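Endo-1,3-beta-glucanase, family GH16 (Zobellia galactanivorans, PDB 4BPZ) probably hydrolyses internal beta-1,3-glucosidic bonds of glucans such as algal laminarin through its family GH16 catalytic domain, the part crystallised here with a bound glucan trisaccharide. Local coordinates at residues A[40-43]-A[44-48]; A[133-136]-A[137-141]; A[236-239]-A[240-244]. The protein carries 1 engineered substitution. All coordinates share one frame; numbering follows the deposited sequence. Where two conformers were deposited one is given.

Interaction 1: residues A[40-43]-A[44-48]; sequences GSWH and NNELQ. With BGC (beta-D-glucopyranose), chain C; GLC (alpha-D-glucopyranose), chain B; BGC (beta-D-glucopyranose), chain D.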
# COMPACT_ATOMS: atom_id res chain seq x y z
N GLY A 40 -6.40 3.53 19.37
CA GLY A 40 -6.18 2.15 19.53
C GLY A 40 -6.55 1.30 18.32
O GLY A 40 -6.27 0.10 18.37
N SER A 41 -7.07 1.95 17.25
CA SER A 41 -7.46 1.23 16.03
C SER A 41 -6.86 1.88 14.79
O SER A 41 -6.46 3.06 14.82
CB SER A 41 -8.99 1.24 15.92
OG SER A 41 -9.59 0.58 17.07
N TRP A 42 -6.91 1.11 13.70
CA TRP A 42 -6.63 1.65 12.35
C TRP A 42 -7.92 2.23 11.82
O TRP A 42 -8.95 2.26 12.51
CB TRP A 42 -5.95 0.57 11.51
CG TRP A 42 -4.53 0.42 12.00
CD1 TRP A 42 -4.06 -0.34 13.03
CD2 TRP A 42 -3.42 1.22 11.53
NE1 TRP A 42 -2.70 -0.02 13.27
CE2 TRP A 42 -2.32 0.92 12.37
CE3 TRP A 42 -3.29 2.18 10.54
CZ2 TRP A 42 -1.07 1.58 12.21
CZ3 TRP A 42 -2.02 2.81 10.38
CH2 TRP A 42 -0.95 2.51 11.20
N HIS A 43 -7.86 2.76 10.61
CA HIS A 43 -8.98 3.38 9.94
C HIS A 43 -9.88 2.36 9.29
O HIS A 43 -9.61 1.15 9.32
CB HIS A 43 -8.47 4.41 8.97
CG HIS A 43 -7.58 5.44 9.62
ND1 HIS A 43 -8.06 6.30 10.58
CD2 HIS A 43 -6.24 5.68 9.44
CE1 HIS A 43 -7.02 7.12 10.95
NE2 HIS A 43 -5.93 6.75 10.22
N ASN A 44 -10.95 2.84 8.63
CA ASN A 44 -11.79 2.00 7.82
C ASN A 44 -12.45 0.86 8.59
O ASN A 44 -12.76 -0.19 7.97
CB ASN A 44 -11.03 1.47 6.58
CG ASN A 44 -10.30 2.54 5.85
OD1 ASN A 44 -10.93 3.54 5.47
ND2 ASN A 44 -9.01 2.39 5.64
N ASN A 45 -12.58 0.94 9.92
CA ASN A 45 -13.14 -0.14 10.69
C ASN A 45 -12.34 -1.44 10.59
O ASN A 45 -12.85 -2.53 10.88
CB ASN A 45 -14.64 -0.38 10.36
CG ASN A 45 -15.42 0.86 10.56
OD1 ASN A 45 -15.36 1.42 11.66
ND2 ASN A 45 -16.08 1.31 9.55
N GLU A 46 -11.01 -1.33 10.28
CA GLU A 46 -10.16 -2.51 10.13
C GLU A 46 -9.97 -3.17 11.47
O GLU A 46 -9.98 -2.54 12.54
CB GLU A 46 -8.81 -2.05 9.59
CG GLU A 46 -8.92 -1.61 8.14
CD GLU A 46 -7.74 -0.76 7.71
OE1 GLU A 46 -6.65 -0.82 8.38
OE2 GLU A 46 -7.89 -0.05 6.67
N LEU A 47 -9.68 -4.49 11.44
CA LEU A 47 -9.68 -5.31 12.64
C LEU A 47 -8.34 -5.71 13.13
O LEU A 47 -8.23 -6.39 14.12
CB LEU A 47 -10.56 -6.57 12.38
CG LEU A 47 -12.05 -6.20 12.12
CD1 LEU A 47 -12.86 -7.47 11.92
CD2 LEU A 47 -12.65 -5.46 13.31
N GLN A 48 -7.25 -5.32 12.46
CA GLN A 48 -5.89 -5.75 12.78
C GLN A 48 -5.14 -4.76 13.65
O GLN A 48 -5.39 -3.53 13.59
CB GLN A 48 -5.02 -6.08 11.56
CG GLN A 48 -4.47 -4.85 10.80
CD GLN A 48 -5.50 -3.98 10.19
OE1 GLN A 48 -5.32 -2.72 10.12
NE2 GLN A 48 -6.56 -4.50 9.70
C2 BGC C . -8.76 6.00 5.28
C3 BGC C . -8.59 7.37 5.87
C4 BGC C . -7.11 7.57 6.37
C5 BGC C . -6.12 7.26 5.22
C6 BGC C . -4.67 7.25 5.63
C1 BGC C . -7.67 5.78 4.20
O2 BGC C . -10.04 5.91 4.72
O3 BGC C . -9.46 7.44 7.00
O4 BGC C . -6.81 8.92 6.72
O5 BGC C . -6.39 5.90 4.78
O6 BGC C . -4.34 6.26 6.58
C1 GLC B . -6.92 3.75 0.11
C2 GLC B . -7.80 4.26 1.30
C3 GLC B . -6.98 4.03 2.58
C4 GLC B . -6.59 2.62 2.70
C5 GLC B . -5.65 2.39 1.54
C6 GLC B . -5.09 0.98 1.47
O1 GLC B . -5.89 4.64 -0.25
O2 GLC B . -8.07 5.62 1.05
O3 GLC B . -7.80 4.43 3.76
O4 GLC B . -5.94 2.39 3.97
O5 GLC B . -6.40 2.58 0.32
O6 GLC B . -6.12 0.01 1.35
C2 BGC D . -6.30 10.52 8.42
C3 BGC D . -6.66 10.93 9.82
C4 BGC D . -8.16 11.27 9.92
C5 BGC D . -8.95 10.07 9.34
C6 BGC D . -10.44 10.34 9.45
C1 BGC D . -7.16 9.35 8.01
O2 BGC D . -4.92 10.19 8.36
O3 BGC D . -5.98 12.10 10.17
O4 BGC D . -8.49 11.44 11.28
O5 BGC D . -8.51 9.76 8.01
O6 BGC D . -11.11 9.15 9.02
O HOH W 1 -7.56 -1.72 13.86
O HOH W 2 -10.81 0.10 13.21
O HOH W 3 -6.14 2.12 8.38
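A type I' beta turn on the wall of the glucan-binding cleft runs from H43 to E46, in the loop between strands 30-32 and 48-50. It is closed by E46 N, which donates to H43 O over 3.0 Å. N44 and N45 take the two central positions with positive phi, a conformation asparagine tolerates well. The H43 side chain, its CG anti to the carbonyl carbon (chi1 -56°), lays one ring face against the link between two sugars: C4 of the chain C glucose and C1 of the chain D glucose each lie 3.6 Å above the imidazole plane, toward the rim. With an alanine in place of H43 this flat surface would be missing, and the linkage would probably be left free to shift on that side. N44 uses both ends of its amide. N44 OD1 accepts from O2 of the chain C glucose at 2.6 Å. N44 ND2 gives one bond to the glycosidic oxygen O3 of GLC (3.0 Å) and another, nearly straight at 173°, to E46 OE2 (2.9 Å), which lies in the amide plane. Three waters stitch the two arms of the loop together; one joins H43 N to E46 OE1, and another joins W42 N to the carbonyls of E46 and Q48. The W42 ring also meets Y50 edge-to-face. The buried E46 carboxylate is thus a second-shell group: gripping one N-H of N44, it fixes the amide's rotation so that OD1 faces the sugar hydroxyl, and its negative charge would probably polarise that amide.

Interaction 2: residues A[133-136]-A[137-141]; sequences GNAE and WPACG. With BGC (beta-D-glucopyranose), chain C; BGC (beta-D-glucopyranose), chain D.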
# COMPACT_ATOMS: atom_id res chain seq x y z
N GLY A 133 5.59 19.12 5.62
CA GLY A 133 4.34 19.83 5.87
C GLY A 133 3.52 19.05 6.87
O GLY A 133 3.98 18.17 7.63
N ASN A 134 2.22 19.39 6.90
CA ASN A 134 1.24 18.77 7.79
C ASN A 134 -0.08 18.87 7.18
O ASN A 134 -0.91 19.68 7.61
CB ASN A 134 1.32 19.51 9.17
CG ASN A 134 0.53 18.84 10.24
OD1 ASN A 134 0.17 17.68 10.16
ND2 ASN A 134 0.24 19.58 11.27
N ALA A 135 -0.33 18.04 6.20
CA ALA A 135 -1.54 18.07 5.37
C ALA A 135 -2.31 16.78 5.63
O ALA A 135 -2.08 15.75 4.99
CB ALA A 135 -1.19 18.17 3.88
N GLU A 136 -3.24 16.81 6.55
CA GLU A 136 -3.95 15.63 6.96
C GLU A 136 -4.67 15.03 5.76
O GLU A 136 -5.34 15.74 4.99
CB GLU A 136 -4.97 16.06 8.04
CG GLU A 136 -5.81 14.89 8.48
CD GLU A 136 -6.55 15.18 9.77
OE1 GLU A 136 -5.97 15.09 10.89
OE2 GLU A 136 -7.73 15.52 9.66
N TRP A 137 -4.60 13.70 5.61
CA TRP A 137 -5.33 13.01 4.56
C TRP A 137 -6.80 13.47 4.55
O TRP A 137 -7.35 13.56 5.63
CB TRP A 137 -5.29 11.47 4.84
CG TRP A 137 -5.92 10.68 3.75
CD1 TRP A 137 -5.31 10.05 2.71
CD2 TRP A 137 -7.33 10.37 3.64
NE1 TRP A 137 -6.20 9.41 1.94
CE2 TRP A 137 -7.46 9.56 2.48
CE3 TRP A 137 -8.46 10.68 4.42
CZ2 TRP A 137 -8.72 9.09 2.05
CZ3 TRP A 137 -9.70 10.22 3.99
CH2 TRP A 137 -9.83 9.44 2.84
N PRO A 138 -7.39 13.78 3.40
CA PRO A 138 -6.90 13.44 2.04
C PRO A 138 -6.06 14.59 1.40
O PRO A 138 -5.71 14.49 0.22
CB PRO A 138 -8.19 13.27 1.26
CG PRO A 138 -9.18 14.27 1.87
CD PRO A 138 -8.84 14.16 3.38
N ALA A 139 -5.75 15.65 2.19
CA ALA A 139 -5.05 16.80 1.56
C ALA A 139 -3.62 16.51 1.11
O ALA A 139 -3.13 17.13 0.20
CB ALA A 139 -5.03 18.02 2.58
N CYS A 140 -3.02 15.46 1.72
CA CYS A 140 -1.69 15.04 1.30
C CYS A 140 -1.73 14.25 -0.01
O CYS A 140 -0.68 14.10 -0.65
CB CYS A 140 -1.08 14.15 2.36
SG CYS A 140 -2.09 12.71 2.88
N GLY A 141 -2.89 13.76 -0.41
CA GLY A 141 -3.02 12.93 -1.57
C GLY A 141 -2.67 11.47 -1.31
O GLY A 141 -1.82 11.13 -0.44
C2 BGC C . -8.76 6.00 5.28
C3 BGC C . -8.59 7.37 5.87
C4 BGC C . -7.11 7.57 6.37
C5 BGC C . -6.12 7.26 5.22
C6 BGC C . -4.67 7.25 5.63
C1 BGC C . -7.67 5.78 4.20
O2 BGC C . -10.04 5.91 4.72
O3 BGC C . -9.46 7.44 7.00
O4 BGC C . -6.81 8.92 6.72
O5 BGC C . -6.39 5.90 4.78
O6 BGC C . -4.34 6.26 6.58
C2 BGC D . -6.30 10.52 8.42
C3 BGC D . -6.66 10.93 9.82
C4 BGC D . -8.16 11.27 9.92
C5 BGC D . -8.95 10.07 9.34
C6 BGC D . -10.44 10.34 9.45
C1 BGC D . -7.16 9.35 8.01
O2 BGC D . -4.92 10.19 8.36
O3 BGC D . -5.98 12.10 10.17
O4 BGC D . -8.49 11.44 11.28
O5 BGC D . -8.51 9.76 8.01
O6 BGC D . -11.11 9.15 9.02
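The indole of W137 lies between a sugar and a proline. C5 of the chain C glucose stands 3.6 Å above one face, offset toward the rim, and P138 CB sits over the centre of the opposite face at 3.8 Å. On the sugar side the glycosidic oxygen O4 of the chain C glucose comes within 3.3 Å of CE3 of W137, and O5 of the chain D glucose approaches the ring obliquely. GLC also touches this side chain, which therefore reaches all three sugars. With chi1 at -175° the ring swings away from the backbone N, out over the cleft. The proline can back it because the W137-P138 peptide is cis, folding E136 to A139 into a type VIa beta turn. A139 N closes that turn on E136 O at 2.8 Å, the N-H bent to 146°. A type I turn follows at once, G141 N bonding to P138 O at 3.0 Å, and leads the chain into strand 142-144 of the GH16 beta-sandwich. Inside the double bend the methyl CB of A135 packs against CB of A139 (4.1 Å) and CB of C140 (4.3 Å). Contacts of A135 and C140 with N120, together with the G141-G118 backbone bond, tie the loop to strand 110-118 and the chain after it, while P138 bonds through its backbone to S163 at the end of strand 155-163.

Interaction 3: residues A[236-239]-A[240-244]; sequences GDIP and ENFTD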
# COMPACT_ATOMS: atom_id res chain seq x y z
N GLY A 236 -14.16 -6.69 4.57
CA GLY A 236 -15.42 -7.40 4.74
C GLY A 236 -15.36 -8.46 5.81
O GLY A 236 -14.50 -8.47 6.70
N ASP A 237 -16.34 -9.34 5.78
CA ASP A 237 -16.45 -10.41 6.76
C ASP A 237 -15.27 -11.39 6.60
O ASP A 237 -14.82 -11.75 5.49
CB ASP A 237 -17.74 -11.19 6.55
CG ASP A 237 -18.98 -10.28 6.74
OD1 ASP A 237 -18.94 -9.27 7.48
OD2 ASP A 237 -19.98 -10.61 6.05
N ILE A 238 -14.78 -11.79 7.79
CA ILE A 238 -13.64 -12.72 7.80
C ILE A 238 -14.19 -14.06 8.27
O ILE A 238 -14.87 -14.15 9.31
CB ILE A 238 -12.56 -12.25 8.77
CG1 ILE A 238 -12.11 -10.79 8.49
CG2 ILE A 238 -11.39 -13.25 8.82
CD1 ILE A 238 -11.32 -10.17 9.63
N PRO A 239 -13.96 -15.17 7.52
CA PRO A 239 -14.44 -16.49 7.98
C PRO A 239 -13.92 -16.83 9.34
O PRO A 239 -12.79 -16.52 9.71
CB PRO A 239 -13.89 -17.45 6.93
CG PRO A 239 -13.75 -16.63 5.71
CD PRO A 239 -13.26 -15.24 6.22
N GLU A 240 -14.81 -17.48 10.11
CA GLU A 240 -14.43 -17.90 11.45
C GLU A 240 -13.18 -18.81 11.44
O GLU A 240 -12.38 -18.74 12.38
CB GLU A 240 -15.58 -18.67 12.09
CG GLU A 240 -15.22 -19.16 13.50
CD GLU A 240 -14.26 -20.45 13.59
OE1 GLU A 240 -14.20 -21.35 12.63
OE2 GLU A 240 -13.52 -20.60 14.67
N ASN A 241 -12.98 -19.54 10.37
CA ASN A 241 -11.87 -20.45 10.26
C ASN A 241 -10.58 -19.84 9.83
O ASN A 241 -9.58 -20.57 9.58
CB ASN A 241 -12.26 -21.70 9.42
CG ASN A 241 -12.29 -21.44 7.83
OD1 ASN A 241 -12.32 -20.28 7.33
ND2 ASN A 241 -12.26 -22.56 7.03
N PHE A 242 -10.51 -18.52 9.60
CA PHE A 242 -9.29 -17.90 9.08
C PHE A 242 -8.15 -18.20 10.01
O PHE A 242 -8.20 -18.03 11.22
CB PHE A 242 -9.53 -16.40 9.00
CG PHE A 242 -8.32 -15.67 8.40
CD1 PHE A 242 -8.20 -15.53 7.07
CD2 PHE A 242 -7.29 -15.19 9.17
CE1 PHE A 242 -7.09 -14.88 6.45
CE2 PHE A 242 -6.21 -14.52 8.59
CZ PHE A 242 -6.08 -14.39 7.26
N THR A 243 -7.04 -18.62 9.41
CA THR A 243 -5.80 -18.86 10.14
C THR A 243 -4.77 -17.76 9.85
O THR A 243 -4.47 -16.94 10.70
CB THR A 243 -5.20 -20.23 9.80
OG1 THR A 243 -5.17 -20.40 8.37
CG2 THR A 243 -6.03 -21.34 10.41
N ASP A 244 -4.24 -17.77 8.63
CA ASP A 244 -3.25 -16.79 8.20
C ASP A 244 -3.25 -16.73 6.69
O ASP A 244 -3.78 -17.61 6.00
CB ASP A 244 -1.88 -17.11 8.79
CG ASP A 244 -1.53 -18.58 8.58
OD1 ASP A 244 -1.33 -19.01 7.47
OD2 ASP A 244 -1.55 -19.35 9.65
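P239 and F242 begin and end a type I beta turn, and most of the contact is theirs. F242 N donates to P239 O at 3.0 Å in a nearly straight bond (165°), although the donor stands well above the carbonyl plane, 58° out of it. The same carbonyl oxygen is brushed by the first carbon of the phenylalanine side chain, F242 CB lying 3.3 Å from P239 O, so the end of the turn is compact. Across the top of the turn the proline ring meets an amide: N241 OD1 comes to 3.3 Å from P239 CB. The asparagine reaches back this way because its CG sits between its own backbone N and carbonyl carbon (chi1 77°). E240, the other residue at the apex, contributes mainly its backbone and CB next to P239.

Before the proline, I238 adds the apolar part of the contact. Its CG2 branch packs 3.7 Å from F242 CB and 3.9 Å from F242 CG, meeting the base of the phenylalanine while the ring continues inward. D244 N lies over one face of the F242 ring, off-centre. I238 and F242 thus approach each other from the two legs of the bend.

The turn belongs to the loop that leaves the short helix 232-235 through G236 and enters strand 244-255. I238 and F242 both rest on Y82 of strand 82-93 and M230 of strand 222-230; K70 of strand 63-75 packs against F242 and bonds through its NZ to E240 O, joining the outside of the turn to the neighbouring strands.

The three loops follow one another along the chain without overlapping. Interactions 1 and 2 lie across the glucan cleft, their centres 20 Å apart and their nearest atoms about 7 Å apart; both touch the chain C and chain D glucoses, so the substrate bridges them. Residues 137-141 lead directly into strand 142-144, which carries the engineered S142 and the pocket residue D144. Interaction 3 lies away from the cleft, its centre 33 Å from that of interaction 2, yet it touches interaction 1 where L47 CD1 meets I238 CD1 at 3.9 Å. Strands 82-93 and 222-230 lie beneath both, linking the sugar-binding turn to this outer loop.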